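Local coordinates for protein adenylation domain (Streptomyces sp., PDB 5N9X) that is an adenylation domain of the AMP-binding (ANL) superfamily that holds ATP and threonine, at residues A[160-165]-A[179-184]. Residues are numbered along the deposited sequence; the frame is centred on the assembly and turned at random.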
loop_
_atom_site.group_PDB
_atom_site.type_symbol
_atom_site.label_atom_id
_atom_site.label_comp_id
_atom_site.label_asym_id
_atom_site.label_seq_id
_atom_site.Cartn_x
_atom_site.Cartn_y
_atom_site.Cartn_z
ATOM N N ASP A 160 1.488 8.625 -20.289
ATOM C CA ASP A 160 2.816 8.138 -19.910
ATOM C C ASP A 160 2.864 7.542 -18.495
ATOM O O ASP A 160 2.175 7.991 -17.581
ATOM C CB ASP A 160 3.862 9.252 -20.070
ATOM C CG ASP A 160 4.151 9.562 -21.546
ATOM O OD1 ASP A 160 4.733 8.668 -22.208
ATOM O OD2 ASP A 160 3.779 10.657 -22.051
ATOM N N VAL A 161 3.666 6.496 -18.343
ATOM C CA VAL A 161 3.815 5.791 -17.078
ATOM C C VAL A 161 4.563 6.657 -16.077
ATOM O O VAL A 161 5.634 7.186 -16.371
ATOM C CB VAL A 161 4.554 4.441 -17.268
ATOM C CG1 VAL A 161 4.685 3.690 -15.970
ATOM C CG2 VAL A 161 3.819 3.578 -18.281
ATOM N N ALA A 162 3.987 6.789 -14.886
ATOM C CA ALA A 162 4.602 7.568 -13.837
ATOM C C ALA A 162 5.479 6.666 -12.976
ATOM O O ALA A 162 6.578 7.032 -12.569
ATOM C CB ALA A 162 3.531 8.265 -12.986
ATOM N N TYR A 163 4.984 5.475 -12.685
ATOM C CA TYR A 163 5.746 4.562 -11.857
ATOM C C TYR A 163 5.437 3.110 -12.120
ATOM O O TYR A 163 4.415 2.760 -12.700
ATOM C CB TYR A 163 5.538 4.873 -10.376
ATOM C CG TYR A 163 4.142 4.695 -9.820
ATOM C CD1 TYR A 163 3.687 3.450 -9.374
ATOM C CD2 TYR A 163 3.303 5.782 -9.688
ATOM C CE1 TYR A 163 2.432 3.309 -8.829
ATOM C CE2 TYR A 163 2.050 5.654 -9.152
ATOM C CZ TYR A 163 1.611 4.424 -8.724
ATOM O OH TYR A 163 0.341 4.327 -8.189
ATOM N N ILE A 164 6.384 2.280 -11.709
ATOM C CA ILE A 164 6.256 0.862 -11.809
ATOM C C ILE A 164 6.649 0.260 -10.485
ATOM O O ILE A 164 7.815 0.257 -10.071
ATOM C CB ILE A 164 7.093 0.306 -12.951
ATOM C CG1 ILE A 164 6.444 0.727 -14.250
ATOM C CG2 ILE A 164 7.176 -1.211 -12.863
ATOM C CD1 ILE A 164 7.376 0.899 -15.336
ATOM N N ILE A 165 5.614 -0.197 -9.804
ATOM C CA ILE A 165 5.735 -0.752 -8.482
ATOM C C ILE A 165 5.504 -2.251 -8.587
ATOM O O ILE A 165 4.648 -2.709 -9.345
ATOM C CB ILE A 165 4.751 -0.061 -7.532
ATOM C CG1 ILE A 165 5.468 1.137 -6.897
ATOM C CG2 ILE A 165 4.226 -1.025 -6.491
ATOM C CD1 ILE A 165 4.668 1.888 -5.850
ATOM N N VAL A 179 1.882 2.242 -13.506
ATOM C CA VAL A 179 0.761 3.156 -13.278
ATOM C C VAL A 179 1.011 4.481 -13.978
ATOM O O VAL A 179 2.050 5.126 -13.747
ATOM C CB VAL A 179 0.536 3.384 -11.772
ATOM C CG1 VAL A 179 -0.535 4.433 -11.516
ATOM C CG2 VAL A 179 0.194 2.068 -11.109
ATOM N N ARG A 180 0.070 4.881 -14.831
ATOM C CA ARG A 180 0.195 6.131 -15.603
ATOM C C ARG A 180 -0.188 7.424 -14.854
ATOM O O ARG A 180 -0.947 7.396 -13.890
ATOM C CB ARG A 180 -0.648 6.028 -16.872
ATOM C CG ARG A 180 -0.079 5.055 -17.880
ATOM C CD ARG A 180 -1.174 4.366 -18.665
ATOM N NE ARG A 180 -0.708 4.002 -20.007
ATOM C CZ ARG A 180 -1.481 3.988 -21.094
ATOM N NH1 ARG A 180 -2.772 4.293 -21.000
ATOM N NH2 ARG A 180 -0.965 3.665 -22.277
ATOM N N HIS A 181 0.364 8.544 -15.315
ATOM C CA HIS A 181 0.069 9.868 -14.780
ATOM C C HIS A 181 -1.433 10.098 -14.653
ATOM O O HIS A 181 -1.913 10.486 -13.593
ATOM C CB HIS A 181 0.710 10.950 -15.668
ATOM C CG HIS A 181 2.166 11.173 -15.389
ATOM N ND1 HIS A 181 2.617 11.968 -14.352
ATOM C CD2 HIS A 181 3.274 10.708 -16.018
ATOM C CE1 HIS A 181 3.938 11.970 -14.347
ATOM N NE2 HIS A 181 4.364 11.212 -15.346
ATOM N N GLY A 182 -2.168 9.854 -15.734
ATOM C CA GLY A 182 -3.619 9.917 -15.730
ATOM C C GLY A 182 -4.296 8.966 -14.763
ATOM O O GLY A 182 -5.375 9.268 -14.241
ATOM N N ASN A 183 -3.694 7.808 -14.506
ATOM C CA ASN A 183 -4.225 6.966 -13.438
ATOM C C ASN A 183 -4.141 7.714 -12.097
ATOM O O ASN A 183 -5.162 7.893 -11.424
ATOM C CB ASN A 183 -3.493 5.623 -13.321
ATOM C CG ASN A 183 -3.619 4.739 -14.567
ATOM O OD1 ASN A 183 -2.662 4.101 -14.945
ATOM N ND2 ASN A 183 -4.809 4.662 -15.159
ATOM N N VAL A 184 -2.941 8.170 -11.720
ATOM C CA VAL A 184 -2.814 8.892 -10.460
ATOM C C VAL A 184 -3.640 10.184 -10.379
ATOM O O VAL A 184 -4.257 10.457 -9.340
ATOM C CB VAL A 184 -1.359 9.285 -10.115
ATOM C CG1 VAL A 184 -1.288 9.619 -8.635
ATOM C CG2 VAL A 184 -0.399 8.166 -10.412
#
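Two amides share the carbonyl oxygen of Val179: Ala162 N reaches Val179 O at 2.8 Å, tilted 20° from the carbonyl plane, and Tyr163 N comes in within that plane at 3.1 Å. Return traffic runs from Val179 N to Tyr163 O, 2.7 Å. Two consecutive residues facing one partner make a classic beta bulge, here in the antiparallel hairpin of strands 161-167 and 175-180, whose first strand also bonds to Tyr95 of strand 94-97. Beyond the bulge, Val161 and Arg180 form a non-hydrogen-bonded pair with diverging side chains, and Arg180 NH1 goes on to a salt bridge with Glu373. Tyr163 takes the cramped rotamer between its own N and carbonyl carbon (chi1 64°), which lays the ring over Val179, with Val179 CB 3.6 Å from the ring centroid in a CH-pi contact; Val184 CG2 adds a further touch at Tyr163 CE2. Where the second strand turns into helix 181-191, Arg180 is the N-cap residue, its N bonded to Asn183 OD1 at 2.8 Å. His181 N donates to Asp160 O, 3.0 Å. Ala162 CB sits over the centre of one face of the His181 imidazole, 3.8 Å from the ring centroid, a CH-pi contact, while His181 ND1 is hydrogen-bonded to Leu20 N.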